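Local coordinates for protein GH5 (Bacteroidetes bacterium AC2a, PDB 4YHG) that probably cleaves internal beta-1,4-glucosidic bonds of cellulose, as an endoglucanase of glycoside hydrolase family 5, at residues I100-D105 with M141-I146; A164-D169 with G213-P218; M12-G17 with F55-I60. The protein carries 1 engineered substitution. All blocks are in the same frame, centred on the assembly; numbering follows the deposited sequence.

The three contacts illustrate how a (beta/alpha)8 barrel is built up around its axis. They follow one another in series along the chain: contact 3 closes first, then contact 1, then contact 2. Contacts 3 and 1 use the neighbouring strands 57-60 and 97-101 of the closed parallel sheet; their centres lie about 20 Å apart, yet they touch where Asn101 packs against Arg59. Contact 2 joins the loops that follow strands 157-160 and 209-212, with its centre about 18 Å from that of contact 1 and about 23 Å from that of contact 3. Together they cover the starts of strands, the outer helix layer and the sugar-binding end of the barrel.

Contact 1 of 3, residues I100-D105 with M141-I146; sequences INIHHD and MIWLQI. With BGC (beta-D-glucopyranose), chain C.
Ile102 turns its side chain out of the barrel wall and onto Trp143 of helix 129-149. Its CB already points to the helix; CG1, set anti to the carbonyl carbon (chi1 -58°), passes 3.9 Å from Trp143 NE1, and CD1 at the tip lies 3.6 Å from the same Trp143 NE1 while also meeting Ile142 CG2 at 4.1 Å. The indole nitrogen itself is satisfied by Thr161 O. Two residues back, at Ile100 in strand 97-101, CD1 lies 3.9 Å from Ile146 CG2, the two side chains pointing past each other from opposite sides, and Ile146 CD1 covers one face of the indole near its rim. Ile100 O lies at the indole edge, close to the ring plane.

On the other side of the chain, His103 faces the sugar and Asn101 positions it. His103 NE2 and O3 of the beta-D-glucopyranose are hydrogen-bonded at 3.0 Å, nearly straight at 169°. Asn101 ND2 donates to His103 ND1 at 3.2 Å, within the imidazole plane, which fixes the rotation of that ring; Asn101 OD1 is in turn held by Val62 N. Strand residues packed on an outer helix are characteristic of the (beta/alpha)8 fold; this glycoside hydrolase adds the sugar pocket at the strand ends.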
# COMPACT_ATOMS: atom_id res chain seq x y z
N ILE A 100 3.14 1.41 8.93
CA ILE A 100 1.83 1.84 9.42
C ILE A 100 1.44 3.17 8.80
O ILE A 100 2.29 3.87 8.23
CB ILE A 100 1.77 1.91 10.97
CG1 ILE A 100 2.83 2.85 11.54
CG2 ILE A 100 1.93 0.52 11.56
CD1 ILE A 100 2.70 3.07 13.02
N ASN A 101 0.15 3.52 8.91
CA ASN A 101 -0.38 4.68 8.21
C ASN A 101 -1.69 5.25 8.77
O ASN A 101 -2.21 4.81 9.78
CB ASN A 101 -0.59 4.31 6.72
CG ASN A 101 -1.89 3.52 6.49
OD1 ASN A 101 -2.61 3.22 7.43
ND2 ASN A 101 -2.20 3.21 5.24
N ILE A 102 -2.19 6.27 8.07
CA ILE A 102 -3.55 6.75 8.24
C ILE A 102 -4.32 6.22 7.02
O ILE A 102 -4.01 6.59 5.88
CB ILE A 102 -3.60 8.28 8.28
CG1 ILE A 102 -2.72 8.82 9.42
CG2 ILE A 102 -5.05 8.75 8.39
CD1 ILE A 102 -2.92 10.30 9.72
N HIS A 103 -5.30 5.34 7.25
CA HIS A 103 -5.92 4.59 6.15
C HIS A 103 -7.33 5.10 5.81
O HIS A 103 -7.44 6.13 5.15
CB HIS A 103 -5.87 3.09 6.44
CG HIS A 103 -6.02 2.23 5.22
ND1 HIS A 103 -4.98 1.98 4.35
CD2 HIS A 103 -7.08 1.55 4.73
CE1 HIS A 103 -5.40 1.20 3.37
NE2 HIS A 103 -6.68 0.93 3.58
N HIS A 104 -8.40 4.44 6.25
CA HIS A 104 -9.73 4.84 5.76
C HIS A 104 -10.25 6.19 6.21
O HIS A 104 -11.22 6.68 5.65
CB HIS A 104 -10.80 3.73 5.91
CG HIS A 104 -10.61 2.63 4.92
ND1 HIS A 104 -10.37 2.86 3.59
CD2 HIS A 104 -10.58 1.29 5.08
CE1 HIS A 104 -10.21 1.72 2.96
NE2 HIS A 104 -10.34 0.74 3.84
N ASP A 105 -9.59 6.79 7.18
CA ASP A 105 -9.82 8.21 7.51
C ASP A 105 -9.93 9.06 6.23
O ASP A 105 -10.79 9.95 6.13
CB ASP A 105 -8.70 8.76 8.40
CG ASP A 105 -8.49 7.96 9.67
OD1 ASP A 105 -7.87 6.85 9.59
OD2 ASP A 105 -8.91 8.44 10.75
N MET A 141 -1.33 16.61 15.01
CA MET A 141 -1.48 16.02 16.34
C MET A 141 -1.43 14.50 16.32
O MET A 141 -0.87 13.88 17.22
CB MET A 141 -2.78 16.50 17.00
CG MET A 141 -2.77 17.97 17.41
SD MET A 141 -1.24 18.46 18.25
CE MET A 141 -1.52 20.22 18.47
N ILE A 142 -2.03 13.90 15.30
CA ILE A 142 -2.08 12.44 15.21
C ILE A 142 -0.68 11.88 14.93
O ILE A 142 -0.27 10.92 15.56
CB ILE A 142 -3.11 11.97 14.16
CG1 ILE A 142 -4.52 12.23 14.70
CG2 ILE A 142 -2.96 10.48 13.85
CD1 ILE A 142 -5.64 11.96 13.72
N TRP A 143 0.05 12.49 14.02
CA TRP A 143 1.37 11.99 13.69
C TRP A 143 2.36 12.23 14.81
O TRP A 143 3.22 11.38 15.05
CB TRP A 143 1.90 12.54 12.34
CG TRP A 143 1.51 11.65 11.20
CD1 TRP A 143 0.74 11.97 10.13
CD2 TRP A 143 1.84 10.26 11.04
NE1 TRP A 143 0.58 10.88 9.31
CE2 TRP A 143 1.25 9.82 9.86
CE3 TRP A 143 2.58 9.35 11.80
CZ2 TRP A 143 1.36 8.51 9.42
CZ3 TRP A 143 2.71 8.05 11.34
CH2 TRP A 143 2.11 7.64 10.18
N LEU A 144 2.24 13.37 15.50
CA LEU A 144 3.04 13.63 16.71
C LEU A 144 2.89 12.50 17.74
O LEU A 144 3.88 12.05 18.29
CB LEU A 144 2.67 14.97 17.36
CG LEU A 144 3.40 16.25 16.92
CD1 LEU A 144 2.90 17.44 17.74
CD2 LEU A 144 4.92 16.16 17.04
N GLN A 145 1.65 12.05 17.99
CA GLN A 145 1.40 11.01 18.99
C GLN A 145 1.92 9.65 18.55
O GLN A 145 2.54 8.91 19.32
CB GLN A 145 -0.09 10.89 19.30
CG GLN A 145 -0.64 12.06 20.07
CD GLN A 145 -2.14 11.99 20.21
OE1 GLN A 145 -2.66 11.25 21.03
NE2 GLN A 145 -2.85 12.78 19.41
N ILE A 146 1.66 9.31 17.30
CA ILE A 146 2.18 8.06 16.75
C ILE A 146 3.72 8.09 16.83
O ILE A 146 4.34 7.18 17.39
CB ILE A 146 1.69 7.83 15.30
CG1 ILE A 146 0.18 7.67 15.28
CG2 ILE A 146 2.35 6.61 14.69
CD1 ILE A 146 -0.43 7.83 13.90
C2 BGC C . -7.52 0.62 -0.51
C3 BGC C . -7.81 -0.75 0.16
C4 BGC C . -8.83 -1.50 -0.72
C5 BGC C . -8.18 -1.76 -2.07
C6 BGC C . -8.94 -2.77 -2.93
C1 BGC C . -7.23 0.51 -2.05
O1 BGC C . -7.32 1.79 -2.72
O2 BGC C . -6.41 1.26 0.15
O3 BGC C . -8.26 -0.58 1.54
O4 BGC C . -9.33 -2.72 -0.15
O5 BGC C . -8.09 -0.46 -2.71
O6 BGC C . -10.17 -2.18 -3.35

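Contact 2 of 3, residues A164-D169 with G213-P218; sequences AIQDGD and GYVCNP. Engineered in segment 164-169: Ala164 (natural residue Glu).
Val215 N donates to Ile165 O at 2.9 Å, with an angle of 151° at the hydrogen, in a short stretch of loop pairing where Val215 and Cys216 both adopt positive phi. Beside this bond a water accepts from Ile165 N and donates to Gly213 O, so a second backbone link is made indirectly.

Tyr214 lays one ring face under Ile165 O, which stands 3.8 Å above the ring plane and over its centre. Its CG is anti to the backbone N (chi1 -163°), a setting that carries the phenol along the other loop until Tyr214 OH takes a weak, bent bond from Asp167 N at 2.9 Å. Gln182 holds the same hydroxyl and also Asp167 OD2, tying ring and carboxylate, whose planes are 83° apart, to helix 181-199. Asp167 OD1 accepts from Asp169 N at 3.2 Å, an Asx turn that braces the bend. The side chains of Gln166 and Val215 cross obliquely, with Gln166 NE2 3.9 Å from Val215 CG2.

Nearer the barrel, Ala164 CB meets Cys216 SG at 3.9 Å. Ala164 is engineered, replacing a natural glutamate, and the nearest atoms of its side chain and a bound beta-D-glucopyranose are about 4 Å apart. The loops thus meet at the C-terminal ends of strands 157-160 and 209-212, the end that carries the active site in (beta/alpha)8 glycoside hydrolases.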
# COMPACT_ATOMS: atom_id res chain seq x y z
N ALA A 164 -4.99 6.69 0.23
CA ALA A 164 -5.41 6.94 -1.16
C ALA A 164 -6.44 8.07 -1.12
O ALA A 164 -7.64 7.85 -0.93
CB ALA A 164 -6.00 5.68 -1.78
N ILE A 165 -5.94 9.29 -1.26
CA ILE A 165 -6.78 10.45 -1.08
C ILE A 165 -7.38 10.83 -2.43
O ILE A 165 -6.69 10.77 -3.45
CB ILE A 165 -5.97 11.62 -0.47
CG1 ILE A 165 -5.32 11.20 0.85
CG2 ILE A 165 -6.86 12.83 -0.24
CD1 ILE A 165 -6.29 10.76 1.94
N GLN A 166 -8.67 11.21 -2.43
CA GLN A 166 -9.41 11.46 -3.68
C GLN A 166 -10.76 12.13 -3.42
O GLN A 166 -11.14 12.35 -2.27
CB GLN A 166 -9.62 10.16 -4.45
CG GLN A 166 -10.27 9.04 -3.64
CD GLN A 166 -11.20 8.17 -4.46
OE1 GLN A 166 -11.90 8.64 -5.37
NE2 GLN A 166 -11.22 6.88 -4.14
N ASP A 167 -11.49 12.46 -4.49
CA ASP A 167 -12.79 13.15 -4.36
C ASP A 167 -14.04 12.27 -4.60
O ASP A 167 -15.17 12.76 -4.50
CB ASP A 167 -12.84 14.40 -5.25
CG ASP A 167 -12.81 14.08 -6.74
OD1 ASP A 167 -12.52 12.93 -7.15
OD2 ASP A 167 -13.06 15.01 -7.51
N GLY A 168 -13.84 10.98 -4.88
CA GLY A 168 -14.92 10.08 -5.23
C GLY A 168 -14.76 9.50 -6.63
O GLY A 168 -15.13 8.36 -6.85
N ASP A 169 -14.19 10.26 -7.56
CA ASP A 169 -14.13 9.84 -8.97
C ASP A 169 -12.79 9.19 -9.39
O ASP A 169 -12.47 9.12 -10.59
CB ASP A 169 -14.46 11.02 -9.91
CG ASP A 169 -15.90 11.53 -9.77
OD1 ASP A 169 -16.83 10.70 -9.61
OD2 ASP A 169 -16.11 12.76 -9.87
N GLY A 213 0.82 9.97 -3.96
CA GLY A 213 0.16 10.93 -4.84
C GLY A 213 -1.33 10.63 -4.94
O GLY A 213 -1.87 9.80 -4.19
N TYR A 214 -2.00 11.34 -5.84
CA TYR A 214 -3.46 11.28 -5.92
C TYR A 214 -3.98 9.84 -6.13
O TYR A 214 -3.51 9.13 -6.99
CB TYR A 214 -4.00 12.23 -7.01
CG TYR A 214 -5.49 12.53 -6.87
CD1 TYR A 214 -6.47 11.62 -7.32
CD2 TYR A 214 -5.92 13.70 -6.29
CE1 TYR A 214 -7.83 11.88 -7.17
CE2 TYR A 214 -7.27 13.97 -6.15
CZ TYR A 214 -8.22 13.07 -6.59
OH TYR A 214 -9.55 13.37 -6.42
N VAL A 215 -4.92 9.43 -5.29
CA VAL A 215 -5.50 8.07 -5.27
C VAL A 215 -4.47 6.94 -5.47
O VAL A 215 -4.80 5.85 -5.90
CB VAL A 215 -6.73 7.96 -6.24
CG1 VAL A 215 -6.31 7.67 -7.69
CG2 VAL A 215 -7.70 6.89 -5.75
N CYS A 216 -3.22 7.21 -5.09
CA CYS A 216 -2.14 6.24 -5.26
C CYS A 216 -1.91 5.78 -6.70
O CYS A 216 -1.37 4.69 -6.93
CB CYS A 216 -2.35 5.02 -4.36
SG CYS A 216 -2.17 5.37 -2.60
N ASN A 217 -2.30 6.62 -7.66
CA ASN A 217 -2.16 6.31 -9.06
C ASN A 217 -0.73 6.66 -9.47
O ASN A 217 -0.32 7.80 -9.30
CB ASN A 217 -3.17 7.11 -9.89
CG ASN A 217 -3.07 6.82 -11.38
OD1 ASN A 217 -2.43 7.56 -12.13
ND2 ASN A 217 -3.70 5.74 -11.81
N PRO A 218 0.04 5.69 -10.00
CA PRO A 218 1.43 5.94 -10.45
C PRO A 218 1.61 7.15 -11.37
O PRO A 218 2.51 7.95 -11.14
CB PRO A 218 1.80 4.66 -11.18
CG PRO A 218 0.99 3.60 -10.50
CD PRO A 218 -0.30 4.25 -10.05
O HOH W 1 -3.31 9.48 -1.95

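Contact 3 of 3, residues M12-G17 with F55-I60; sequences MSMGIG and FRSVRI
Where strands 16-20 and 57-60 of the parallel barrel begin, Met14, just after helix 6-13, and Ile16, at the start of strand 16-20, are held by Ser57 at the start of strand 57-60 and by Phe55 and Arg56 just before it. Ser57 OG donates to Met14 O at 2.6 Å. The hydroxyl is brought there by its first torsion, which places OG between the backbone N and the carbonyl carbon (chi1 47°), and the same OG brushes Met14 CB.

A second carbonyl is held by main-chain groups. Arg56 N donates to Ile16 O at 3.1 Å (158°). Phe55 CA adds a C-H...O contact of 3.2 Å to that same Ile16 O, which also lies at the edge of the Phe55 ring. Ile16 CG2 meets Phe55 CE1 at 4.0 Å, while Gly17 O comes within 3.2 Å of the same Phe55 CE1.

Two glycines let the chains come close. Gly15, with positive phi, leaves the helix and passes by Arg56, its CA 4.0 Å from Arg56 CD. Gly17 sits beside Ser57, with its CA 3.4 Å from Ser57 OG. The aliphatic part of Arg56 runs extended past the helix end, bringing its CD 3.4 Å from Ser13 O. A water donates to Ser13 O and makes a weak bond with Arg56 NH1.

Around this joint, Arg56 NE forms a salt bridge to Glu369 at the end of helix 357-369, the helix whose Ile365 also packs on both Ile16 and Phe55. Beyond CB, the Met14 side chain touches Ile97 and Ile99 of strand 97-101 and Ser327 of strand 327-332.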
# COMPACT_ATOMS: atom_id res chain seq x y z
N MET A 12 14.45 -1.64 -1.63
CA MET A 12 14.54 -3.05 -2.03
C MET A 12 14.53 -4.01 -0.83
O MET A 12 14.11 -5.14 -0.97
CB MET A 12 15.81 -3.32 -2.84
CG MET A 12 15.78 -2.83 -4.27
SD MET A 12 17.28 -3.34 -5.19
CE MET A 12 16.89 -5.06 -5.54
N SER A 13 15.02 -3.60 0.33
CA SER A 13 15.03 -4.52 1.46
C SER A 13 13.61 -4.92 1.88
O SER A 13 13.47 -5.95 2.49
CB SER A 13 15.85 -3.98 2.65
OG SER A 13 15.10 -3.12 3.49
N MET A 14 12.56 -4.16 1.52
CA MET A 14 11.19 -4.56 1.84
C MET A 14 10.73 -5.74 1.00
O MET A 14 9.76 -6.39 1.35
CB MET A 14 10.22 -3.39 1.73
CG MET A 14 10.56 -2.24 2.66
SD MET A 14 9.24 -1.05 2.97
CE MET A 14 8.99 -0.42 1.33
N GLY A 15 11.39 -5.97 -0.14
CA GLY A 15 11.09 -7.11 -1.02
C GLY A 15 9.64 -7.23 -1.45
O GLY A 15 9.08 -6.30 -2.05
N ILE A 16 9.05 -8.39 -1.22
CA ILE A 16 7.62 -8.57 -1.41
C ILE A 16 7.06 -8.75 -0.01
O ILE A 16 7.58 -9.55 0.78
CB ILE A 16 7.27 -9.78 -2.29
CG1 ILE A 16 7.72 -9.54 -3.74
CG2 ILE A 16 5.78 -10.07 -2.25
CD1 ILE A 16 6.95 -8.51 -4.51
N GLY A 17 6.02 -7.98 0.30
CA GLY A 17 5.44 -7.94 1.61
C GLY A 17 3.99 -8.26 1.50
O GLY A 17 3.54 -8.71 0.45
N PHE A 55 8.00 -13.38 3.01
CA PHE A 55 7.73 -11.93 2.96
C PHE A 55 8.76 -11.20 3.81
O PHE A 55 9.10 -11.65 4.90
CB PHE A 55 6.35 -11.54 3.50
CG PHE A 55 5.20 -12.01 2.67
CD1 PHE A 55 4.89 -11.41 1.45
CD2 PHE A 55 4.39 -13.06 3.11
CE1 PHE A 55 3.82 -11.85 0.69
CE2 PHE A 55 3.32 -13.49 2.34
CZ PHE A 55 3.05 -12.89 1.13
N ARG A 56 9.23 -10.06 3.30
CA ARG A 56 10.21 -9.27 4.02
C ARG A 56 9.62 -8.11 4.75
O ARG A 56 10.28 -7.53 5.64
CB ARG A 56 11.24 -8.74 3.05
CG ARG A 56 12.33 -9.74 2.75
CD ARG A 56 13.17 -9.22 1.62
NE ARG A 56 13.96 -10.31 1.08
CZ ARG A 56 15.27 -10.44 1.23
NH1 ARG A 56 15.97 -9.53 1.90
NH2 ARG A 56 15.89 -11.49 0.68
N SER A 57 8.38 -7.75 4.40
CA SER A 57 7.76 -6.57 5.00
C SER A 57 6.29 -6.82 5.27
O SER A 57 5.72 -7.77 4.75
CB SER A 57 7.95 -5.35 4.09
OG SER A 57 7.64 -5.64 2.73
N VAL A 58 5.69 -5.99 6.11
CA VAL A 58 4.28 -6.08 6.39
C VAL A 58 3.72 -4.68 6.53
O VAL A 58 4.36 -3.82 7.11
CB VAL A 58 3.97 -6.94 7.64
CG1 VAL A 58 4.56 -6.33 8.90
CG2 VAL A 58 2.49 -7.11 7.84
N ARG A 59 2.54 -4.46 5.96
CA ARG A 59 1.84 -3.19 6.06
C ARG A 59 0.60 -3.40 6.89
O ARG A 59 -0.24 -4.27 6.61
CB ARG A 59 1.47 -2.65 4.68
CG ARG A 59 0.76 -1.31 4.64
CD ARG A 59 0.88 -0.75 3.23
NE ARG A 59 0.16 0.48 2.95
CZ ARG A 59 -1.11 0.54 2.56
NH1 ARG A 59 -1.84 -0.55 2.45
NH2 ARG A 59 -1.65 1.71 2.27
N ILE A 60 0.53 -2.61 7.96
CA ILE A 60 -0.60 -2.63 8.85
C ILE A 60 -1.38 -1.33 8.67
O ILE A 60 -1.14 -0.33 9.36
CB ILE A 60 -0.13 -2.79 10.28
CG1 ILE A 60 0.67 -4.09 10.40
CG2 ILE A 60 -1.33 -2.78 11.22
CD1 ILE A 60 1.49 -4.18 11.66
O HOH W 2 15.08 -7.40 4.33